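Local coordinates for GDP-mannose-dependent alpha-(1-6)-phosphatidylinositol monomannoside mannosyltransferase (Corynebacterium glutamicum, PDB 3OKP), which belongs to the GT-B glycosyltransferases, with two parallel-sheet domains of Rossmann-like type, and is seen here with guanosine-5'-diphosphate-alpha-D-mannose bound, at residues Asn12-Arg17 / Val60-Arg65; Ile81-Glu86 / Lys106-Ser111; Ala94-Ala99 / Gln132-Ile137; Ile114-Gly119 / Val143-Ser148; Phe165-Ser170 / Gly369-Asn374. All blocks are in the same frame, centred on the assembly; numbering follows the deposited sequence.

Interaction 1 of 5, residues Asn12-Arg17 / Val60-Arg65; sequences NDFPPR and VIRWPR
Phe14 sets the CE2 corner of its ring obliquely against a methyl of Val60, with CE2 3.8 Å from CG2. The adjoining ring atom CD2 meets NH2 of Arg62 at 3.6 Å. That nitrogen lies at the ring edge and near its plane, with ring and guanidinium turned 67° apart, so the charge does not sit over the aromatic face. A bend at chi2 (-76°) swings the arginine's head off its strand toward the 12-17 loop. There NH2 donates to Pro15 O over 2.8 Å, nearly straight at 168°, on a carbonyl lone pair and in the guanidinium plane. The preceding carbonyl is reached through water: water 1 accepts from Arg62 NH1 at 2.8 Å and donates to Phe14 O at 2.7 Å. Pro16, behind a cis peptide bond, brings CD to 3.7 Å from NH2. Asp53 forms a salt bridge with NE and Ser42 O binds NH1, which fixes the head's rotation. Val60 and Arg62 belong to edge strand 59-63; Phe14 touches Val39 and Ala41 of strand 37-42 and Ile29 of helix 20-29, while Tyr52 of helix 46-53 touches both prolines.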
# COMPACT_ATOMS: atom_id res chain seq x y z
N ASN A 12 -2.41 -17.77 1.59
CA ASN A 12 -2.29 -18.16 0.19
C ASN A 12 -1.41 -17.15 -0.57
O ASN A 12 -1.07 -17.37 -1.73
CB ASN A 12 -3.68 -18.24 -0.45
CG ASN A 12 -3.64 -18.83 -1.86
OD1 ASN A 12 -3.08 -19.90 -2.08
ND2 ASN A 12 -4.25 -18.13 -2.81
N ASP A 13 -1.06 -16.06 0.10
CA ASP A 13 -0.34 -14.95 -0.53
C ASP A 13 1.05 -14.78 0.08
O ASP A 13 1.23 -14.05 1.05
CB ASP A 13 -1.13 -13.64 -0.36
CG ASP A 13 -2.58 -13.77 -0.80
OD1 ASP A 13 -2.83 -14.10 -1.98
OD2 ASP A 13 -3.47 -13.51 0.04
N PHE A 14 2.04 -15.44 -0.51
CA PHE A 14 3.41 -15.38 -0.01
C PHE A 14 4.38 -15.36 -1.19
O PHE A 14 4.08 -15.96 -2.23
CB PHE A 14 3.69 -16.57 0.91
CG PHE A 14 4.88 -16.38 1.83
CD1 PHE A 14 4.83 -15.45 2.87
CD2 PHE A 14 6.03 -17.15 1.66
CE1 PHE A 14 5.93 -15.27 3.71
CE2 PHE A 14 7.13 -16.97 2.51
CZ PHE A 14 7.08 -16.04 3.53
N PRO A 15 5.52 -14.66 -1.06
CA PRO A 15 6.59 -14.77 -2.05
C PRO A 15 7.00 -16.24 -2.28
O PRO A 15 6.74 -17.08 -1.42
CB PRO A 15 7.74 -13.98 -1.42
CG PRO A 15 7.08 -13.00 -0.54
CD PRO A 15 5.86 -13.68 -0.00
N PRO A 16 7.67 -16.54 -3.41
CA PRO A 16 8.25 -15.62 -4.41
C PRO A 16 7.26 -14.94 -5.36
O PRO A 16 7.66 -14.04 -6.11
CB PRO A 16 9.21 -16.53 -5.19
CG PRO A 16 8.60 -17.87 -5.10
CD PRO A 16 7.92 -17.95 -3.76
N ARG A 17 5.99 -15.34 -5.33
CA ARG A 17 4.95 -14.68 -6.13
C ARG A 17 4.88 -13.19 -5.82
O ARG A 17 4.96 -12.79 -4.65
CB ARG A 17 3.59 -15.35 -5.91
CG ARG A 17 2.48 -14.85 -6.85
CD ARG A 17 1.19 -15.63 -6.65
NE ARG A 17 0.08 -15.05 -7.40
N VAL A 60 9.36 -21.56 6.86
CA VAL A 60 8.18 -21.60 6.00
C VAL A 60 7.80 -23.06 5.76
O VAL A 60 8.60 -23.84 5.25
CB VAL A 60 8.42 -20.88 4.64
CG1 VAL A 60 7.17 -20.94 3.75
CG2 VAL A 60 8.84 -19.43 4.86
N ILE A 61 6.58 -23.41 6.15
CA ILE A 61 6.02 -24.73 5.89
C ILE A 61 5.11 -24.63 4.66
O ILE A 61 4.08 -23.95 4.70
CB ILE A 61 5.24 -25.29 7.11
CG1 ILE A 61 6.16 -25.37 8.33
CG2 ILE A 61 4.62 -26.66 6.78
CD1 ILE A 61 5.43 -25.55 9.66
N ARG A 62 5.52 -25.29 3.58
CA ARG A 62 4.81 -25.18 2.31
C ARG A 62 3.69 -26.22 2.17
O ARG A 62 3.92 -27.43 2.30
CB ARG A 62 5.78 -25.27 1.14
CG ARG A 62 6.72 -24.06 0.99
CD ARG A 62 6.00 -22.85 0.40
NE ARG A 62 6.91 -21.72 0.21
CZ ARG A 62 6.59 -20.58 -0.38
NH1 ARG A 62 5.36 -20.39 -0.86
NH2 ARG A 62 7.49 -19.61 -0.50
N TRP A 63 2.49 -25.72 1.91
CA TRP A 63 1.33 -26.54 1.60
C TRP A 63 1.41 -26.89 0.10
O TRP A 63 1.45 -25.99 -0.74
CB TRP A 63 0.05 -25.75 1.94
CG TRP A 63 -1.27 -26.48 1.78
CD1 TRP A 63 -2.34 -26.07 1.03
CD2 TRP A 63 -1.68 -27.70 2.42
NE1 TRP A 63 -3.37 -26.96 1.14
CE2 TRP A 63 -3.00 -27.97 1.99
CE3 TRP A 63 -1.06 -28.59 3.31
CZ2 TRP A 63 -3.71 -29.10 2.42
CZ3 TRP A 63 -1.77 -29.72 3.73
CH2 TRP A 63 -3.09 -29.96 3.29
N PRO A 64 1.47 -28.20 -0.22
CA PRO A 64 1.74 -28.65 -1.60
C PRO A 64 0.55 -28.47 -2.55
O PRO A 64 0.32 -29.32 -3.43
CB PRO A 64 2.08 -30.13 -1.42
CG PRO A 64 1.27 -30.54 -0.23
CD PRO A 64 1.28 -29.34 0.69
N ARG A 65 -0.19 -27.39 -2.37
CA ARG A 65 -1.32 -27.03 -3.23
C ARG A 65 -1.12 -25.63 -3.79
O ARG A 65 -0.60 -24.74 -3.11
CB ARG A 65 -2.63 -27.09 -2.44
CG ARG A 65 -3.20 -28.48 -2.20
CD ARG A 65 -3.81 -29.05 -3.48
NE ARG A 65 -4.86 -30.04 -3.21
CZ ARG A 65 -4.65 -31.34 -3.03
NH1 ARG A 65 -5.67 -32.15 -2.81
NH2 ARG A 65 -3.42 -31.83 -3.08
O HOH W 1 4.15 -18.61 -2.58

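Interaction 2 of 5, residues Ile81-Glu86 / Lys106-Ser111; sequences IIRERE and KQAGAS
Ala108, near the end of helix 102-107, presses its methyl group into the side of helix 72-84. Its CB lies 3.9 Å from both CG2 and CD1 of Ile82, so the two ends of the branched side chain straddle the small methyl. Ile82 manages this with CG1 anti to its carbonyl carbon (chi1 -72°), which leaves CG2 anti to the backbone N. The backbones come close here, the CA atoms of Ile82 and Ala108 being 6.5 Å apart. Arg83 also meets this alanine: its CG is 3.3 Å from Ala108 O, and its NH1 is 3.6 Å from Ala108 CA. A bend at chi3 (-75°) turns the guanidinium toward the alanine, which it meets obliquely.

Gly109 comes next with a positive phi of 115°, and its N returns to Lys106 O over 3.1 Å as part of a Schellman motif that ends the helix. The chain turns there, and Ala110 brings CB to 4.4 Å from Ile82 CG2, beside Val90 of strand 89-92, which Ile82 touches too. Ser111 then leads toward strand 112-116, its OG bonded to Arg5 NH2.

Methyl and methylene groups thus pack on a methyl and a backbone carbonyl at a helix end. The charge on Arg83 is answered on its own helix, by a salt bridge from NH2 to Glu80, and the part it plays across the contact is van der Waals: the two helices are probably held by close fit and the burial of Ile82.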
# COMPACT_ATOMS: atom_id res chain seq x y z
N ILE A 81 0.37 -28.07 13.10
CA ILE A 81 1.48 -27.11 13.20
C ILE A 81 1.35 -26.28 14.48
O ILE A 81 2.33 -26.09 15.21
CB ILE A 81 1.57 -26.19 11.96
CG1 ILE A 81 1.89 -27.01 10.70
CG2 ILE A 81 2.62 -25.10 12.17
CD1 ILE A 81 1.60 -26.28 9.38
N ILE A 82 0.13 -25.82 14.76
CA ILE A 82 -0.17 -25.07 15.98
C ILE A 82 0.32 -25.81 17.23
O ILE A 82 0.97 -25.22 18.09
CB ILE A 82 -1.69 -24.73 16.09
CG1 ILE A 82 -2.07 -23.64 15.08
CG2 ILE A 82 -2.06 -24.29 17.52
CD1 ILE A 82 -3.56 -23.56 14.77
N ARG A 83 0.02 -27.11 17.30
CA ARG A 83 0.42 -27.92 18.45
C ARG A 83 1.91 -28.29 18.45
O ARG A 83 2.54 -28.26 19.50
CB ARG A 83 -0.47 -29.16 18.56
CG ARG A 83 -1.93 -28.82 18.87
CD ARG A 83 -2.81 -30.06 18.94
NE ARG A 83 -3.09 -30.63 17.62
CZ ARG A 83 -4.28 -30.59 17.02
NH1 ARG A 83 -5.32 -30.02 17.61
NH2 ARG A 83 -4.42 -31.13 15.82
N GLU A 84 2.45 -28.61 17.28
CA GLU A 84 3.86 -29.02 17.17
C GLU A 84 4.84 -27.87 17.42
O GLU A 84 5.87 -28.06 18.08
CB GLU A 84 4.14 -29.66 15.80
N ARG A 85 4.52 -26.69 16.90
CA ARG A 85 5.38 -25.52 17.08
C ARG A 85 4.99 -24.69 18.30
O ARG A 85 5.54 -23.61 18.51
CB ARG A 85 5.39 -24.66 15.81
CG ARG A 85 6.16 -25.25 14.64
CD ARG A 85 7.68 -25.17 14.85
NE ARG A 85 8.42 -25.73 13.72
CZ ARG A 85 8.96 -26.95 13.69
NH1 ARG A 85 8.85 -27.76 14.74
NH2 ARG A 85 9.61 -27.35 12.61
N GLU A 86 4.04 -25.19 19.09
CA GLU A 86 3.54 -24.50 20.29
C GLU A 86 3.12 -23.05 19.99
O GLU A 86 3.59 -22.10 20.62
CB GLU A 86 4.56 -24.57 21.44
CG GLU A 86 4.71 -25.96 22.05
CD GLU A 86 5.50 -25.95 23.35
OE1 GLU A 86 6.64 -25.44 23.36
OE2 GLU A 86 4.98 -26.47 24.36
N LYS A 106 -8.51 -21.98 17.28
CA LYS A 106 -8.82 -21.96 18.71
C LYS A 106 -8.98 -23.37 19.29
O LYS A 106 -8.54 -23.64 20.41
CB LYS A 106 -10.07 -21.12 19.00
CG LYS A 106 -9.86 -19.63 18.78
CD LYS A 106 -10.98 -18.80 19.40
CE LYS A 106 -10.61 -17.31 19.41
NZ LYS A 106 -11.79 -16.44 19.72
N GLN A 107 -9.59 -24.27 18.52
CA GLN A 107 -9.72 -25.68 18.91
C GLN A 107 -8.35 -26.34 19.09
O GLN A 107 -8.17 -27.16 19.99
CB GLN A 107 -10.52 -26.46 17.86
CG GLN A 107 -11.99 -26.09 17.77
CD GLN A 107 -12.70 -26.84 16.66
OE1 GLN A 107 -12.13 -27.72 16.01
NE2 GLN A 107 -13.97 -26.50 16.44
N ALA A 108 -7.41 -25.99 18.21
CA ALA A 108 -6.06 -26.54 18.24
C ALA A 108 -5.21 -26.00 19.39
O ALA A 108 -4.13 -26.52 19.67
CB ALA A 108 -5.36 -26.30 16.90
N GLY A 109 -5.70 -24.95 20.05
CA GLY A 109 -5.07 -24.44 21.26
C GLY A 109 -4.47 -23.05 21.18
O GLY A 109 -3.86 -22.59 22.14
N ALA A 110 -4.64 -22.38 20.04
CA ALA A 110 -4.19 -20.99 19.89
C ALA A 110 -4.99 -20.06 20.79
O ALA A 110 -6.21 -20.19 20.90
CB ALA A 110 -4.28 -20.55 18.43
N SER A 111 -4.29 -19.13 21.44
CA SER A 111 -4.91 -18.23 22.42
C SER A 111 -5.32 -16.88 21.82
O SER A 111 -6.02 -16.09 22.46
CB SER A 111 -3.98 -18.02 23.62
OG SER A 111 -2.70 -17.59 23.20

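Interaction 3 of 5, residues Ala94-Ala99 / Gln132-Ile137; sequences AAAPLA and QSLRKI
Ala99 O accepts a hydrogen bond from water 2 at 2.8 Å, and the same water donates to Lys136 O at 3.2 Å, so a single molecule bridges a carbonyl of the 94-99 segment to one of helix 128-140. Lys136 O has a further partner in Thr139 OG1, one turn on in its own helix.

Beside this bridge Ile137 carries the apolar contact, with its two branches divided between two parts of the segment. A chi1 of -69° (to CG1) leaves CG2 anti to the backbone N, where it rests on Ala99 CB at 3.8 Å. The other branch is extended (chi2 161°) and carries CD1 to 3.7 Å from Ala95 O and 4.1 Å from Ala96 CA. That carbonyl oxygen accepts from Ala99 N at 2.9 Å, so it has a backbone partner inside the segment while the methyl lies against it. Leu134, one turn earlier, adds a looser touch, CD1 to Ala96 CB at 4.4 Å. Around the edges, Trp124 of helix 121-124 packs on Ala96 and Leu134, and Phe159 of helix 149-159 on Leu134 and Ile137.

A segment rich in alanine, turning through a cis peptide before Pro97, presents methyls and backbone in place of long side chains, and the helix can approach until the CA atoms of Ala99 and Ile137 are 5.9 Å apart. Cohesion is probably mostly dispersion in a buried site, with one water linking the two carbonyls across the contact.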
# COMPACT_ATOMS: atom_id res chain seq x y z
N ALA A 94 -4.62 -12.68 5.03
CA ALA A 94 -5.79 -12.11 4.38
C ALA A 94 -7.01 -12.79 4.98
O ALA A 94 -7.07 -14.02 5.07
CB ALA A 94 -5.73 -12.32 2.87
N ALA A 95 -7.98 -11.98 5.42
CA ALA A 95 -9.13 -12.48 6.17
C ALA A 95 -10.04 -13.40 5.35
O ALA A 95 -10.29 -14.54 5.75
CB ALA A 95 -9.93 -11.31 6.76
N ALA A 96 -10.52 -12.91 4.21
CA ALA A 96 -11.46 -13.67 3.39
C ALA A 96 -10.74 -14.41 2.25
O ALA A 96 -10.02 -13.78 1.47
CB ALA A 96 -12.53 -12.74 2.83
N PRO A 97 -10.96 -15.73 2.14
CA PRO A 97 -11.79 -16.60 2.97
C PRO A 97 -11.07 -17.45 4.03
O PRO A 97 -11.75 -18.16 4.78
CB PRO A 97 -12.42 -17.53 1.93
CG PRO A 97 -11.32 -17.70 0.89
CD PRO A 97 -10.39 -16.49 1.00
N LEU A 98 -9.74 -17.41 4.11
CA LEU A 98 -8.99 -18.35 4.96
C LEU A 98 -9.27 -18.26 6.47
O LEU A 98 -9.18 -19.27 7.17
CB LEU A 98 -7.48 -18.28 4.70
CG LEU A 98 -6.91 -19.02 3.48
CD1 LEU A 98 -5.40 -18.81 3.43
CD2 LEU A 98 -7.25 -20.51 3.48
N ALA A 99 -9.62 -17.07 6.95
CA ALA A 99 -9.94 -16.88 8.37
C ALA A 99 -11.23 -17.58 8.80
O ALA A 99 -11.61 -17.53 9.97
CB ALA A 99 -9.98 -15.39 8.72
N GLN A 132 -22.33 -12.47 5.21
CA GLN A 132 -22.50 -13.51 6.23
C GLN A 132 -21.18 -14.22 6.54
O GLN A 132 -20.93 -14.59 7.69
CB GLN A 132 -23.56 -14.53 5.79
N SER A 133 -20.34 -14.40 5.52
CA SER A 133 -19.00 -14.96 5.69
C SER A 133 -18.12 -14.04 6.53
O SER A 133 -17.37 -14.51 7.39
CB SER A 133 -18.34 -15.21 4.33
OG SER A 133 -18.92 -16.33 3.68
N LEU A 134 -18.22 -12.73 6.28
CA LEU A 134 -17.51 -11.72 7.06
C LEU A 134 -17.91 -11.75 8.53
O LEU A 134 -17.06 -11.59 9.41
CB LEU A 134 -17.73 -10.33 6.46
CG LEU A 134 -16.62 -9.69 5.62
CD1 LEU A 134 -15.97 -10.64 4.62
CD2 LEU A 134 -17.13 -8.42 4.92
N ARG A 135 -19.20 -11.96 8.80
CA ARG A 135 -19.69 -12.07 10.17
C ARG A 135 -19.13 -13.31 10.87
O ARG A 135 -18.75 -13.25 12.04
CB ARG A 135 -21.22 -12.06 10.22
CG ARG A 135 -21.84 -12.14 11.62
CD ARG A 135 -21.43 -10.97 12.52
NE ARG A 135 -21.85 -9.68 11.98
CZ ARG A 135 -23.02 -9.10 12.22
NH1 ARG A 135 -23.92 -9.68 13.01
NH2 ARG A 135 -23.30 -7.92 11.68
N LYS A 136 -19.08 -14.43 10.14
CA LYS A 136 -18.55 -15.69 10.67
C LYS A 136 -17.07 -15.55 11.04
O LYS A 136 -16.64 -16.05 12.08
CB LYS A 136 -18.76 -16.84 9.68
CG LYS A 136 -18.38 -18.21 10.23
CD LYS A 136 -18.71 -19.32 9.26
N ILE A 137 -16.32 -14.86 10.18
CA ILE A 137 -14.93 -14.51 10.45
C ILE A 137 -14.83 -13.65 11.71
O ILE A 137 -14.07 -13.96 12.62
CB ILE A 137 -14.26 -13.80 9.23
CG1 ILE A 137 -14.09 -14.78 8.07
CG2 ILE A 137 -12.91 -13.18 9.63
CD1 ILE A 137 -13.87 -14.12 6.71
O HOH W 2 -14.15 -17.88 11.11

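Interaction 4 of 5, residues Ile114-Gly119 / Val143-Ser148; sequences IASTHG and VLTYIS
Strands 114-116 and 143-146 run parallel, their axes 4.8 Å apart at 19°, pairing Ile114 with Val143, Ala115 with Leu144 and Ser116 with Thr145. Ala115 holds both its polar backbone atoms in this ladder: N donates to Val143 O at 3.0 Å, and O accepts from Thr145 N at 2.9 Å. At the C-terminal end Thr145 O accepts two hydrogen bonds from one residue, Thr117: N reaches it at 2.9 Å from 35° outside the carbonyl plane, and OG1 at 2.6 Å within that plane, on a lone pair. Thr117 OG1 lies between its backbone N and carbonyl carbon (chi1 62°), which turns it across to the neighbouring strand, and it also accepts from water 4. On the face with Ile114 and Val143, Ser116 OG and Thr145 OG1 share a hydrogen bond of 2.8 Å, and Trp91 NE1 is a second partner of Ser116 OG. On the other face Ala115 CB meets Leu144 CD1 at 4.1 Å, and Phe159 of helix 149-159 touches Leu144. With helices 121-124 and 128-140 joining the strands, this is a beta-alpha-beta crossover in the Rossmann-like sheet of the N-terminal GT-B domain.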
# COMPACT_ATOMS: atom_id res chain seq x y z
N ILE A 114 -5.70 -13.59 14.76
CA ILE A 114 -5.64 -12.30 14.08
C ILE A 114 -5.94 -12.53 12.60
O ILE A 114 -5.49 -13.52 12.02
CB ILE A 114 -4.25 -11.62 14.23
CG1 ILE A 114 -3.80 -11.56 15.70
CG2 ILE A 114 -4.25 -10.21 13.64
CD1 ILE A 114 -2.86 -12.67 16.10
N ALA A 115 -6.70 -11.62 12.00
CA ALA A 115 -6.90 -11.61 10.55
C ALA A 115 -6.74 -10.20 9.99
O ALA A 115 -7.28 -9.24 10.55
CB ALA A 115 -8.27 -12.19 10.19
N SER A 116 -6.00 -10.08 8.89
CA SER A 116 -5.76 -8.78 8.25
C SER A 116 -6.66 -8.58 7.03
O SER A 116 -6.72 -9.43 6.15
CB SER A 116 -4.29 -8.63 7.85
OG SER A 116 -3.45 -8.50 8.99
N THR A 117 -7.35 -7.44 7.00
CA THR A 117 -8.12 -7.05 5.83
C THR A 117 -7.28 -6.13 4.97
O THR A 117 -6.30 -5.53 5.44
CB THR A 117 -9.44 -6.33 6.20
OG1 THR A 117 -9.15 -5.12 6.92
CG2 THR A 117 -10.33 -7.24 7.05
N HIS A 118 -7.65 -6.02 3.69
CA HIS A 118 -6.95 -5.16 2.76
C HIS A 118 -7.96 -4.33 1.96
O HIS A 118 -8.59 -3.44 2.51
CB HIS A 118 -6.01 -5.99 1.87
CG HIS A 118 -5.08 -6.87 2.65
ND1 HIS A 118 -3.83 -6.45 3.07
CD2 HIS A 118 -5.22 -8.14 3.10
CE1 HIS A 118 -3.25 -7.43 3.74
NE2 HIS A 118 -4.07 -8.46 3.78
N GLY A 119 -8.12 -4.63 0.67
CA GLY A 119 -9.08 -3.92 -0.17
C GLY A 119 -10.36 -4.69 -0.45
O GLY A 119 -11.45 -4.11 -0.46
N VAL A 143 -8.63 -10.28 16.79
CA VAL A 143 -8.12 -9.00 16.30
C VAL A 143 -8.28 -8.92 14.78
O VAL A 143 -7.72 -9.74 14.05
CB VAL A 143 -6.63 -8.78 16.67
CG1 VAL A 143 -6.15 -7.42 16.16
CG2 VAL A 143 -6.42 -8.88 18.18
N LEU A 144 -9.05 -7.95 14.31
CA LEU A 144 -9.16 -7.69 12.89
C LEU A 144 -8.41 -6.41 12.53
O LEU A 144 -8.73 -5.34 13.05
CB LEU A 144 -10.62 -7.60 12.45
CG LEU A 144 -10.82 -7.63 10.93
CD1 LEU A 144 -10.93 -9.07 10.42
CD2 LEU A 144 -12.04 -6.83 10.53
N THR A 145 -7.42 -6.53 11.67
CA THR A 145 -6.65 -5.36 11.24
C THR A 145 -7.20 -4.76 9.94
O THR A 145 -7.77 -5.47 9.11
CB THR A 145 -5.12 -5.61 11.15
OG1 THR A 145 -4.79 -6.23 9.90
CG2 THR A 145 -4.63 -6.48 12.32
N TYR A 146 -7.03 -3.44 9.80
CA TYR A 146 -7.52 -2.70 8.64
C TYR A 146 -6.47 -1.68 8.19
O TYR A 146 -5.65 -1.24 9.00
CB TYR A 146 -8.85 -2.01 8.98
CG TYR A 146 -8.76 -1.00 10.12
CD1 TYR A 146 -8.46 0.34 9.87
CD2 TYR A 146 -8.98 -1.39 11.44
CE1 TYR A 146 -8.38 1.27 10.90
CE2 TYR A 146 -8.90 -0.46 12.49
CZ TYR A 146 -8.60 0.86 12.21
OH TYR A 146 -8.52 1.79 13.22
N ILE A 147 -6.51 -1.32 6.91
CA ILE A 147 -5.50 -0.42 6.33
C ILE A 147 -5.83 1.08 6.46
O ILE A 147 -4.92 1.91 6.52
CB ILE A 147 -5.17 -0.80 4.85
CG1 ILE A 147 -6.37 -0.54 3.93
CG2 ILE A 147 -4.69 -2.25 4.76
CD1 ILE A 147 -6.04 -0.56 2.44
N SER A 148 -7.11 1.42 6.50
CA SER A 148 -7.54 2.81 6.64
C SER A 148 -8.87 2.93 7.38
O SER A 148 -9.65 1.98 7.44
CB SER A 148 -7.65 3.49 5.27
OG SER A 148 -8.58 2.82 4.43
O HOH W 3 -4.86 -4.86 7.69
O HOH W 4 -8.58 -2.82 5.20

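Interaction 5 of 5, residues Phe165-Ser170 / Gly369-Asn374; sequences FEHLPS and GERLTN
This buried contact belongs to a GT-B fold: helix 365-377, near the C-terminus, lies back against the N-terminal domain at the close of its edge strand 164-167. Such a return of the last helix to the first domain is familiar in GT-B enzymes, and here 198 residues separate the two segments.

Leucines make the greasy half. Leu168 CD2 meets Leu372 CD1 at 3.9 Å, the side chains crossing at a slant, while the other methyl, CD1, rests on Arg371 CB at 3.9 Å. Leu168 and Arg371 run alongside each other, pointing opposite ways, so the arginine's aliphatic base faces leucine as its head runs out to the strand end. With CG anti to its carbonyl carbon (chi1 -74°) and the chain extended to NE, Arg371 reaches His167. NH1 donates to His167 O over 3.2 Å, a bent bond (137°) whose donor stands well above the carbonyl plane and misses the lone pairs, probably a modest hold.

The imidazole has other partners. Its NE2 bonds to Ile147 O, just past the neighbouring strand 143-146, and its ring meets that of Tyr146. Pro169 lies over one face of the histidine ring, its CD above the ring centre, 3.4 Å from the plane.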
# COMPACT_ATOMS: atom_id res chain seq x y z
N PHE A 165 -10.65 -3.98 16.64
CA PHE A 165 -10.19 -3.48 15.35
C PHE A 165 -8.92 -2.65 15.49
O PHE A 165 -8.88 -1.69 16.27
CB PHE A 165 -11.30 -2.69 14.65
CG PHE A 165 -12.52 -3.50 14.33
CD1 PHE A 165 -12.63 -4.16 13.11
CD2 PHE A 165 -13.56 -3.62 15.25
CE1 PHE A 165 -13.77 -4.91 12.81
CE2 PHE A 165 -14.69 -4.37 14.96
CZ PHE A 165 -14.80 -5.02 13.74
N GLU A 166 -7.88 -3.03 14.75
CA GLU A 166 -6.56 -2.40 14.85
C GLU A 166 -6.06 -1.89 13.50
O GLU A 166 -6.11 -2.61 12.50
CB GLU A 166 -5.55 -3.38 15.45
CG GLU A 166 -5.83 -3.82 16.88
CD GLU A 166 -5.43 -2.79 17.93
OE1 GLU A 166 -4.73 -1.81 17.58
OE2 GLU A 166 -5.81 -2.97 19.10
N HIS A 167 -5.57 -0.65 13.48
CA HIS A 167 -5.04 -0.04 12.27
C HIS A 167 -3.66 -0.60 11.94
O HIS A 167 -2.68 -0.32 12.65
CB HIS A 167 -5.00 1.49 12.42
CG HIS A 167 -4.67 2.23 11.16
ND1 HIS A 167 -3.78 3.28 11.12
CD2 HIS A 167 -5.12 2.07 9.89
CE1 HIS A 167 -3.69 3.74 9.89
NE2 HIS A 167 -4.49 3.02 9.12
N LEU A 168 -3.58 -1.40 10.88
CA LEU A 168 -2.30 -1.98 10.45
C LEU A 168 -2.09 -1.87 8.94
O LEU A 168 -2.15 -2.88 8.22
CB LEU A 168 -2.15 -3.43 10.94
CG LEU A 168 -0.73 -4.01 11.01
CD1 LEU A 168 0.10 -3.35 12.10
CD2 LEU A 168 -0.76 -5.52 11.20
N PRO A 169 -1.85 -0.64 8.44
CA PRO A 169 -1.51 -0.45 7.04
C PRO A 169 -0.06 -0.81 6.77
O PRO A 169 0.72 -0.98 7.71
CB PRO A 169 -1.71 1.05 6.85
CG PRO A 169 -1.39 1.63 8.18
CD PRO A 169 -1.92 0.64 9.17
N SER A 170 0.30 -0.92 5.50
CA SER A 170 1.70 -1.07 5.10
C SER A 170 2.53 0.10 5.62
O SER A 170 2.04 1.22 5.74
CB SER A 170 1.81 -1.16 3.58
OG SER A 170 3.16 -1.26 3.17
N GLY A 369 6.23 -1.93 12.37
CA GLY A 369 6.73 -3.16 13.00
C GLY A 369 6.44 -3.21 14.48
O GLY A 369 6.08 -4.26 15.02
N GLU A 370 6.59 -2.06 15.15
CA GLU A 370 6.27 -1.93 16.57
C GLU A 370 4.78 -2.15 16.83
O GLU A 370 4.41 -2.80 17.82
CB GLU A 370 6.71 -0.57 17.11
CG GLU A 370 8.20 -0.46 17.38
N ARG A 371 3.93 -1.62 15.95
CA ARG A 371 2.49 -1.86 16.01
C ARG A 371 2.15 -3.35 15.92
O ARG A 371 1.31 -3.83 16.68
CB ARG A 371 1.75 -1.11 14.89
CG ARG A 371 1.63 0.40 15.10
CD ARG A 371 0.64 0.97 14.10
NE ARG A 371 0.52 2.42 14.16
CZ ARG A 371 -0.33 3.13 13.42
NH1 ARG A 371 -1.14 2.53 12.56
NH2 ARG A 371 -0.37 4.45 13.54
N LEU A 372 2.81 -4.06 15.01
CA LEU A 372 2.59 -5.51 14.87
C LEU A 372 3.08 -6.26 16.11
O LEU A 372 2.41 -7.19 16.57
CB LEU A 372 3.25 -6.06 13.60
CG LEU A 372 3.06 -7.56 13.34
CD1 LEU A 372 1.58 -7.93 13.21
CD2 LEU A 372 3.84 -8.03 12.13
N THR A 373 4.23 -5.86 16.63
CA THR A 373 4.79 -6.47 17.84
C THR A 373 3.79 -6.37 19.00
O THR A 373 3.56 -7.35 19.70
CB THR A 373 6.15 -5.84 18.22
OG1 THR A 373 7.06 -6.00 17.12
CG2 THR A 373 6.75 -6.52 19.45
N ASN A 374 3.19 -5.19 19.17
CA ASN A 374 2.19 -4.96 20.21
C ASN A 374 0.97 -5.88 20.08
O ASN A 374 0.44 -6.34 21.09
CB ASN A 374 1.76 -3.50 20.24
CG ASN A 374 2.87 -2.56 20.70
OD1 ASN A 374 3.89 -3.00 21.24
ND2 ASN A 374 2.68 -1.27 20.47

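In the fold
All five contacts involve the N-terminal domain, and interactions 1, 4 and 5 reach its seven-stranded parallel sheet. Interaction 1 is at edge strand 59-63 and interaction 5 at the opposite edge strand, 164-167, their centres 23 Å apart. Interaction 4 lies next to interaction 5 (centres 9 Å), on neighbouring strands, and touches interaction 3 (11 Å) through Ala95 N and Ser116 O. Interaction 2 lies farthest out, its centre about 31 Å from the centre of the chain; it touches interaction 1 through Ile61 and Ile81. Interactions 2 and 3 interleave along the chain, as do 3 and 4; interaction 5 alone draws in the distant C-terminal helix 365-377, tying the chain's last part to the first domain.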